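Local coordinates for aldehyde dehydrogenase (Listeria monocytogenes, PDB 3K9D), which probably oxidises the aldehyde or oxo group of a substrate with NAD or NADP as acceptor, as in the aldehyde dehydrogenase family, at residues A[281-286]-A[314-319]; A[372-377]-A[396-401]; A[141-146]-A[173-178]. All coordinates share one frame; numbering follows the deposited sequence.

Contact 1: residues A[281-286]-A[314-319]; sequences DAEAVQ and AGLTVP
Glu283 and Leu316 form the middle of this contact between a helix and a loop. On the helix, Glu283 comes first. Its CB lies 4.0 Å from Leu316 CD2, and its backbone O is also within 3.8 Å of that methyl. Beyond CB the chain stays extended (chi2 176°) and reaches along the loop toward Thr317. There one water bridges the two segments. It donates to Glu283 OE2 at 2.9 Å and accepts from Thr317 N at 3.0 Å. The other carboxylate oxygen, OE1, is bonded to Ser280 N, just before the segment. The carboxylate is therefore gripped at both oxygens. One turn of helix later, Gln286 stretches toward the loop, with CG opposite the backbone N (chi1 -164°). Its side chain and that of Leu316 run past each other in opposite directions, and its CB is 4.1 Å from Leu316 CD2. Its CG also lies 3.6 Å from Ala314 O. On the loop side, Gly315 has positive phi and ends helix 307-313 in a Schellman motif; just after it, Leu316 puts CD2 against the helix of Glu283. The contact is partly buried. It sets helix 281-291 beside the loop that leads from helix 307-313 to strand 324-328. Leu316 also packs on Ala311 of helix 307-313, while Ala284 rests on Ala327 of strand 324-328.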
loop_
_atom_site.group_PDB
_atom_site.type_symbol
_atom_site.label_atom_id
_atom_site.label_comp_id
_atom_site.label_asym_id
_atom_site.label_seq_id
_atom_site.Cartn_x
_atom_site.Cartn_y
_atom_site.Cartn_z
ATOM N N ASP A 281 17.341 -37.274 -19.989
ATOM C CA ASP A 281 17.788 -36.056 -20.680
ATOM C C ASP A 281 16.914 -35.733 -21.896
ATOM O O ASP A 281 16.404 -34.616 -22.013
ATOM C CB ASP A 281 19.269 -36.165 -21.080
ATOM C CG ASP A 281 19.735 -34.989 -21.930
ATOM O OD1 ASP A 281 19.810 -33.854 -21.410
ATOM O OD2 ASP A 281 20.018 -35.206 -23.126
ATOM N N ALA A 282 16.706 -36.721 -22.766
ATOM C CA ALA A 282 15.914 -36.536 -23.986
ATOM C C ALA A 282 14.440 -36.208 -23.697
ATOM O O ALA A 282 13.859 -35.336 -24.344
ATOM C CB ALA A 282 16.037 -37.757 -24.902
ATOM N N GLU A 283 13.850 -36.887 -22.713
ATOM C CA GLU A 283 12.469 -36.613 -22.304
ATOM C C GLU A 283 12.331 -35.223 -21.686
ATOM O O GLU A 283 11.336 -34.548 -21.918
ATOM C CB GLU A 283 11.992 -37.640 -21.281
ATOM C CG GLU A 283 11.910 -39.056 -21.818
ATOM C CD GLU A 283 11.523 -40.046 -20.758
ATOM O OE1 GLU A 283 12.076 -39.983 -19.641
ATOM O OE2 GLU A 283 10.658 -40.889 -21.048
ATOM N N ALA A 284 13.323 -34.825 -20.881
ATOM C CA ALA A 284 13.366 -33.498 -20.273
ATOM C C ALA A 284 13.473 -32.411 -21.339
ATOM O O ALA A 284 12.827 -31.381 -21.229
ATOM C CB ALA A 284 14.521 -33.395 -19.298
ATOM N N VAL A 285 14.288 -32.654 -22.361
ATOM C CA VAL A 285 14.408 -31.741 -23.505
ATOM C C VAL A 285 13.106 -31.665 -24.311
ATOM O O VAL A 285 12.682 -30.574 -24.716
ATOM C CB VAL A 285 15.592 -32.131 -24.425
ATOM C CG1 VAL A 285 15.526 -31.392 -25.757
ATOM C CG2 VAL A 285 16.911 -31.834 -23.742
ATOM N N GLN A 286 12.469 -32.819 -24.525
ATOM C CA GLN A 286 11.206 -32.889 -25.256
ATOM C C GLN A 286 10.102 -32.107 -24.567
ATOM O O GLN A 286 9.411 -31.334 -25.207
ATOM C CB GLN A 286 10.762 -34.338 -25.456
ATOM C CG GLN A 286 9.682 -34.507 -26.519
ATOM C CD GLN A 286 9.553 -35.940 -27.010
ATOM O OE1 GLN A 286 8.616 -36.277 -27.741
ATOM N NE2 GLN A 286 10.499 -36.791 -26.615
ATOM N N ALA A 314 2.980 -33.909 -24.671
ATOM C CA ALA A 314 4.395 -33.754 -24.998
ATOM C C ALA A 314 4.955 -34.973 -25.720
ATOM O O ALA A 314 6.139 -34.998 -26.081
ATOM C CB ALA A 314 5.201 -33.469 -23.737
ATOM N N GLY A 315 4.107 -35.983 -25.914
ATOM C CA GLY A 315 4.496 -37.210 -26.599
ATOM C C GLY A 315 5.425 -38.076 -25.774
ATOM O O GLY A 315 6.236 -38.822 -26.322
ATOM N N LEU A 316 5.316 -37.964 -24.450
ATOM C CA LEU A 316 6.083 -38.796 -23.528
ATOM C C LEU A 316 5.264 -40.018 -23.140
ATOM O O LEU A 316 4.024 -39.980 -23.155
ATOM C CB LEU A 316 6.452 -38.014 -22.260
ATOM C CG LEU A 316 7.296 -36.728 -22.275
ATOM C CD1 LEU A 316 7.667 -36.376 -20.846
ATOM C CD2 LEU A 316 8.563 -36.831 -23.127
ATOM N N THR A 317 5.970 -41.096 -22.805
ATOM C CA THR A 317 5.376 -42.315 -22.265
ATOM C C THR A 317 5.910 -42.472 -20.850
ATOM O O THR A 317 7.107 -42.658 -20.647
ATOM C CB THR A 317 5.740 -43.580 -23.108
ATOM O OG1 THR A 317 5.223 -43.439 -24.438
ATOM C CG2 THR A 317 5.150 -44.826 -22.481
ATOM N N VAL A 318 4.994 -42.421 -19.892
ATOM C CA VAL A 318 5.299 -42.249 -18.473
ATOM C C VAL A 318 4.401 -43.233 -17.721
ATOM O O VAL A 318 3.237 -43.357 -18.088
ATOM C CB VAL A 318 4.966 -40.764 -18.076
ATOM C CG1 VAL A 318 4.715 -40.605 -16.599
ATOM C CG2 VAL A 318 6.058 -39.803 -18.555
ATOM N N PRO A 319 4.925 -43.944 -16.677
ATOM C CA PRO A 319 4.093 -44.901 -15.914
ATOM C C PRO A 319 2.788 -44.299 -15.365
ATOM O O PRO A 319 2.777 -43.144 -14.932
ATOM C CB PRO A 319 5.014 -45.330 -14.765
ATOM C CG PRO A 319 6.389 -45.167 -15.310
ATOM C CD PRO A 319 6.309 -43.915 -16.163
HETATM O O HOH W 1 8.942 -41.096 -23.370
#

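Contact 2: residues A[372-377]-A[396-401]; sequences GHTLII and RLLVNT
Thr374 to Ile377 lie beside Arg396 to Val399 as two parallel strands in register, with short axes 4.7 Å apart and 19° from parallel. The ladder is tightest toward its C-terminal end. Leu398 N donates to Leu375 O at 2.9 Å and Ile377 N to Leu398 O at 2.8 Å, both nearly straight. Asn400 N then closes on Ile377 O, lying in the carbonyl plane. At the start the pairing is slacker. Arg396 N donates to His373 O at 3.1 Å, and the next bond, Leu375 N to Arg396 O, is weak at 3.4 Å.

On one face Leu375 and Leu397 lie side by side and point the same way. Ile377 CG2 sits between the backbone N and the carbonyl carbon, and from there it meets Leu397 CD2 at 3.7 Å and also Val399 CG2. This face is covered by helix 382-391, whose Phe388 touches Leu375, Ile377 and Leu397. Strand 374-378, that helix and strand 396-399 make a beta-alpha-beta unit at the edge of the chain's parallel sheet. The sheet does not stop there, because residues 396-399 pair in parallel with a strand of the second subunit.

The other face is more polar at its start. Thr374 CG2 reaches Leu398 CD1 at 3.6 Å, while OG1 lies against the aliphatic part of Arg396, 3.3 Å from CG. The same hydroxyl is hydrogen-bonded to His373 ND1. Arg396 bends at chi3 (54°), and its guanidinium stands 72° to the His373 ring; NH2 is bonded to Asn433 OD1 and NH1 to Gly421 O. Past the strand end Asn400 is partly exposed, the one touching residue that is not buried, and its ND2 bonds to Ser379 O.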
loop_
_atom_site.group_PDB
_atom_site.type_symbol
_atom_site.label_atom_id
_atom_site.label_comp_id
_atom_site.label_asym_id
_atom_site.label_seq_id
_atom_site.Cartn_x
_atom_site.Cartn_y
_atom_site.Cartn_z
ATOM N N GLY A 372 10.181 -12.328 -4.113
ATOM C CA GLY A 372 9.032 -11.811 -3.388
ATOM C C GLY A 372 7.952 -12.814 -3.032
ATOM O O GLY A 372 7.161 -12.551 -2.143
ATOM N N HIS A 373 7.880 -13.949 -3.724
ATOM C CA HIS A 373 6.820 -14.904 -3.421
ATOM C C HIS A 373 7.244 -15.889 -2.309
ATOM O O HIS A 373 7.289 -15.517 -1.134
ATOM C CB HIS A 373 6.302 -15.624 -4.683
ATOM C CG HIS A 373 4.865 -16.069 -4.583
ATOM N ND1 HIS A 373 4.361 -16.731 -3.485
ATOM C CD2 HIS A 373 3.830 -15.946 -5.447
ATOM C CE1 HIS A 373 3.075 -16.974 -3.662
ATOM N NE2 HIS A 373 2.726 -16.509 -4.847
ATOM N N THR A 374 7.567 -17.125 -2.693
ATOM C CA THR A 374 7.785 -18.236 -1.749
ATOM C C THR A 374 9.110 -18.971 -2.031
ATOM O O THR A 374 9.547 -19.041 -3.175
ATOM C CB THR A 374 6.626 -19.270 -1.857
ATOM O OG1 THR A 374 5.369 -18.601 -1.798
ATOM C CG2 THR A 374 6.668 -20.274 -0.728
ATOM N N LEU A 375 9.747 -19.468 -0.969
ATOM C CA LEU A 375 10.805 -20.468 -1.029
ATOM C C LEU A 375 10.517 -21.444 0.123
ATOM O O LEU A 375 9.988 -21.048 1.152
ATOM C CB LEU A 375 12.204 -19.829 -0.895
ATOM C CG LEU A 375 13.442 -20.744 -0.852
ATOM C CD1 LEU A 375 14.615 -20.149 -1.546
ATOM C CD2 LEU A 375 13.834 -21.090 0.583
ATOM N N ILE A 376 10.838 -22.718 -0.074
ATOM C CA ILE A 376 10.574 -23.760 0.922
ATOM C C ILE A 376 11.919 -24.377 1.326
ATOM O O ILE A 376 12.802 -24.537 0.501
ATOM C CB ILE A 376 9.582 -24.847 0.383
ATOM C CG1 ILE A 376 8.304 -24.223 -0.197
ATOM C CG2 ILE A 376 9.229 -25.871 1.481
ATOM C CD1 ILE A 376 8.326 -23.999 -1.722
ATOM N N ILE A 377 12.106 -24.644 2.617
ATOM C CA ILE A 377 13.302 -25.314 3.082
ATOM C C ILE A 377 12.927 -26.441 4.053
ATOM O O ILE A 377 12.052 -26.280 4.916
ATOM C CB ILE A 377 14.315 -24.326 3.764
ATOM C CG1 ILE A 377 15.656 -25.039 4.048
ATOM C CG2 ILE A 377 13.717 -23.703 5.017
ATOM C CD1 ILE A 377 16.767 -24.169 4.668
ATOM N N ARG A 396 7.398 -15.037 1.932
ATOM C CA ARG A 396 7.022 -16.156 2.786
ATOM C C ARG A 396 8.046 -17.268 2.614
ATOM O O ARG A 396 8.250 -17.773 1.520
ATOM C CB ARG A 396 5.565 -16.626 2.527
ATOM C CG ARG A 396 5.245 -16.965 1.076
ATOM C CD ARG A 396 3.757 -16.976 0.728
ATOM N NE ARG A 396 3.055 -15.743 1.067
ATOM C CZ ARG A 396 3.181 -14.558 0.461
ATOM N NH1 ARG A 396 4.005 -14.377 -0.554
ATOM N NH2 ARG A 396 2.458 -13.528 0.892
ATOM N N LEU A 397 8.720 -17.621 3.699
ATOM C CA LEU A 397 9.672 -18.721 3.654
ATOM C C LEU A 397 9.182 -19.885 4.501
ATOM O O LEU A 397 9.038 -19.793 5.712
ATOM C CB LEU A 397 11.065 -18.274 4.080
ATOM C CG LEU A 397 12.247 -18.993 3.424
ATOM C CD1 LEU A 397 13.460 -18.111 3.545
ATOM C CD2 LEU A 397 12.523 -20.336 4.045
ATOM N N LEU A 398 8.940 -21.002 3.842
ATOM C CA LEU A 398 8.285 -22.114 4.507
ATOM C C LEU A 398 9.277 -23.149 5.007
ATOM O O LEU A 398 10.195 -23.524 4.294
ATOM C CB LEU A 398 7.236 -22.715 3.588
ATOM C CG LEU A 398 6.297 -21.645 3.035
ATOM C CD1 LEU A 398 5.422 -22.262 1.998
ATOM C CD2 LEU A 398 5.471 -20.943 4.129
ATOM N N VAL A 399 9.101 -23.561 6.264
ATOM C CA VAL A 399 9.976 -24.540 6.880
ATOM C C VAL A 399 9.188 -25.812 7.206
ATOM O O VAL A 399 8.172 -25.760 7.913
ATOM C CB VAL A 399 10.685 -23.980 8.142
ATOM C CG1 VAL A 399 11.693 -24.986 8.687
ATOM C CG2 VAL A 399 11.388 -22.636 7.835
ATOM N N ASN A 400 9.669 -26.934 6.670
ATOM C CA ASN A 400 9.156 -28.288 6.976
ATOM C C ASN A 400 7.645 -28.434 6.769
ATOM O O ASN A 400 6.921 -28.876 7.660
ATOM C CB ASN A 400 9.567 -28.721 8.395
ATOM C CG ASN A 400 11.069 -28.861 8.554
ATOM O OD1 ASN A 400 11.779 -29.160 7.609
ATOM N ND2 ASN A 400 11.547 -28.685 9.756
ATOM N N THR A 401 7.184 -28.056 5.585
ATOM C CA THR A 401 5.754 -27.998 5.316
ATOM C C THR A 401 5.599 -28.088 3.804
ATOM O O THR A 401 6.553 -27.782 3.085
ATOM C CB THR A 401 5.090 -26.698 5.953
ATOM O OG1 THR A 401 3.678 -26.899 6.165
ATOM C CG2 THR A 401 5.339 -25.437 5.130
#

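Contact 3: residues A[141-146]-A[173-178]; sequences FSPHPN and SCMTVP
Pro143 and Met175 meet at about a right angle, the proline ring set across the start of the methionine chain. Pro143 CD lies 3.8 Å from Met175 CB, and Pro143 CG comes within 3.3 Å of Met175 O. That carbonyl oxygen is buried here. From Met175 CB the chain reaches across strand 138-143. CG stands opposite the carbonyl carbon (chi1 -57°) and lies 3.4 Å from Phe141 O. A bend at chi3 then puts SD beside Ser142, whose OG is hydrogen-bonded to Thr183.

Cys174 points to the same face of the sheet as Phe141. Its SG touches both Phe141 CB at 3.9 Å and Pro143 CG at 3.8 Å. The Phe141 ring rises from this face and reaches Ser173 O through CD2. Val155 of helix 148-164 touches both Phe141 and Cys174, and Leu148 and Ile151 of that helix cover Pro143. Strand 138-143, helix 148-164 and strand 172-174 form a beta-alpha-beta unit, with the helix packed over its own two strands. The unit is consistent with the Rossmann-type coenzyme-binding domain of the aldehyde dehydrogenase family.

Two backbone bonds hold the parallel bridge of Phe141 with Cys174. Met175 N donates to Phe141 O at 3.0 Å, close to straight. Phe141 N donates to Ser173 O at 2.9 Å, tilted 33° from the carbonyl plane. Beyond the bridge the two chains separate, and loop residues 176 and 177 bow outward. They meet again where Pro145 and Pro178 put their rings together, CB to CB 4.0 Å. Helix 6-28 also packs here, with Val14 on Met175 and Leu17 on Ser173.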
loop_
_atom_site.group_PDB
_atom_site.type_symbol
_atom_site.label_atom_id
_atom_site.label_comp_id
_atom_site.label_asym_id
_atom_site.label_seq_id
_atom_site.Cartn_x
_atom_site.Cartn_y
_atom_site.Cartn_z
ATOM N N PHE A 141 -16.489 -8.188 -8.614
ATOM C CA PHE A 141 -15.550 -9.137 -9.199
ATOM C C PHE A 141 -15.401 -9.061 -10.702
ATOM O O PHE A 141 -16.370 -8.871 -11.438
ATOM C CB PHE A 141 -15.878 -10.586 -8.789
ATOM C CG PHE A 141 -15.695 -10.852 -7.315
ATOM C CD1 PHE A 141 -14.421 -10.945 -6.766
ATOM C CD2 PHE A 141 -16.786 -10.978 -6.479
ATOM C CE1 PHE A 141 -14.232 -11.182 -5.400
ATOM C CE2 PHE A 141 -16.615 -11.206 -5.116
ATOM C CZ PHE A 141 -15.329 -11.309 -4.579
ATOM N N SER A 142 -14.151 -9.240 -11.126
ATOM C CA SER A 142 -13.790 -9.490 -12.505
ATOM C C SER A 142 -13.443 -10.976 -12.662
ATOM O O SER A 142 -12.392 -11.426 -12.193
ATOM C CB SER A 142 -12.585 -8.633 -12.906
ATOM O OG SER A 142 -12.272 -8.846 -14.258
ATOM N N PRO A 143 -14.338 -11.741 -13.307
ATOM C CA PRO A 143 -14.123 -13.174 -13.526
ATOM C C PRO A 143 -13.221 -13.476 -14.711
ATOM O O PRO A 143 -13.312 -12.825 -15.752
ATOM C CB PRO A 143 -15.547 -13.707 -13.780
ATOM C CG PRO A 143 -16.281 -12.540 -14.365
ATOM C CD PRO A 143 -15.642 -11.286 -13.833
ATOM N N HIS A 144 -12.335 -14.450 -14.544
ATOM C CA HIS A 144 -11.603 -14.987 -15.673
ATOM C C HIS A 144 -12.665 -15.652 -16.541
ATOM O O HIS A 144 -13.531 -16.345 -16.007
ATOM C CB HIS A 144 -10.536 -15.979 -15.203
ATOM C CG HIS A 144 -9.573 -16.385 -16.276
ATOM N ND1 HIS A 144 -9.951 -17.123 -17.377
ATOM C CD2 HIS A 144 -8.244 -16.159 -16.412
ATOM C CE1 HIS A 144 -8.901 -17.320 -18.156
ATOM N NE2 HIS A 144 -7.852 -16.753 -17.588
ATOM N N PRO A 145 -12.649 -15.391 -17.870
ATOM C CA PRO A 145 -13.713 -15.870 -18.761
ATOM C C PRO A 145 -13.847 -17.396 -18.820
ATOM O O PRO A 145 -14.943 -17.901 -19.076
ATOM C CB PRO A 145 -13.317 -15.304 -20.135
ATOM C CG PRO A 145 -11.874 -14.989 -20.034
ATOM C CD PRO A 145 -11.643 -14.599 -18.607
ATOM N N ASN A 146 -12.757 -18.109 -18.527
ATOM C CA ASN A 146 -12.767 -19.573 -18.459
ATOM C C ASN A 146 -13.381 -20.156 -17.189
ATOM O O ASN A 146 -13.526 -21.373 -17.067
ATOM C CB ASN A 146 -11.359 -20.123 -18.692
ATOM C CG ASN A 146 -10.873 -19.865 -20.098
ATOM O OD1 ASN A 146 -11.671 -19.609 -21.004
ATOM N ND2 ASN A 146 -9.567 -19.935 -20.295
ATOM N N SER A 173 -20.990 -8.335 -5.931
ATOM C CA SER A 173 -21.405 -8.470 -7.317
ATOM C C SER A 173 -20.277 -8.964 -8.213
ATOM O O SER A 173 -19.133 -9.077 -7.779
ATOM C CB SER A 173 -22.001 -7.146 -7.838
ATOM O OG SER A 173 -21.036 -6.100 -7.822
ATOM N N CYS A 174 -20.608 -9.236 -9.470
ATOM C CA CYS A 174 -19.654 -9.778 -10.418
ATOM C C CYS A 174 -20.069 -9.358 -11.811
ATOM O O CYS A 174 -21.264 -9.396 -12.130
ATOM C CB CYS A 174 -19.667 -11.315 -10.322
ATOM S SG CYS A 174 -18.382 -12.203 -11.241
ATOM N N MET A 175 -19.093 -8.940 -12.624
ATOM C CA MET A 175 -19.284 -8.769 -14.073
ATOM C C MET A 175 -19.803 -10.074 -14.687
ATOM O O MET A 175 -19.270 -11.158 -14.411
ATOM C CB MET A 175 -17.963 -8.398 -14.758
ATOM C CG MET A 175 -17.272 -7.135 -14.229
ATOM S SD MET A 175 -15.572 -6.974 -14.781
ATOM C CE MET A 175 -15.813 -7.135 -16.550
ATOM N N THR A 176 -20.839 -9.962 -15.514
ATOM C CA THR A 176 -21.464 -11.121 -16.145
ATOM C C THR A 176 -20.957 -11.314 -17.570
ATOM O O THR A 176 -21.126 -12.391 -18.159
ATOM C CB THR A 176 -22.998 -11.007 -16.143
ATOM O OG1 THR A 176 -23.399 -9.854 -16.898
ATOM C CG2 THR A 176 -23.513 -10.886 -14.713
ATOM N N VAL A 177 -20.348 -10.253 -18.105
ATOM C CA VAL A 177 -19.730 -10.225 -19.433
ATOM C C VAL A 177 -18.233 -9.858 -19.296
ATOM O O VAL A 177 -17.887 -8.672 -19.153
ATOM C CB VAL A 177 -20.432 -9.185 -20.367
ATOM C CG1 VAL A 177 -19.835 -9.231 -21.771
ATOM C CG2 VAL A 177 -21.939 -9.399 -20.423
ATOM N N PRO A 178 -17.340 -10.868 -19.339
ATOM C CA PRO A 178 -15.910 -10.596 -19.192
ATOM C C PRO A 178 -15.324 -9.969 -20.449
ATOM O O PRO A 178 -15.362 -10.578 -21.515
ATOM C CB PRO A 178 -15.289 -11.987 -18.959
ATOM C CG PRO A 178 -16.403 -12.950 -18.923
ATOM C CD PRO A 178 -17.605 -12.303 -19.535
#

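How the contacts relate
From the N terminus, contact 3 comes first. It closes a loop of 26 residues through helix 148-164 and ties two neighbouring strands of the mixed sheet. Contact 1 follows, closing 27 residues that include helix 307-313, and joins helix 281-291 to the loop leading into strand 324-328. Contact 2 is last and closes 18 residues around helix 382-391, at the end of the parallel sheet where the second subunit joins. The three loops run in series; none nests or crosses. Contacts 2 and 3 lie on opposite sides of the chain's centre, their nearest atoms about 16 Å apart. Contacts 1 and 2 have centres 29 Å apart.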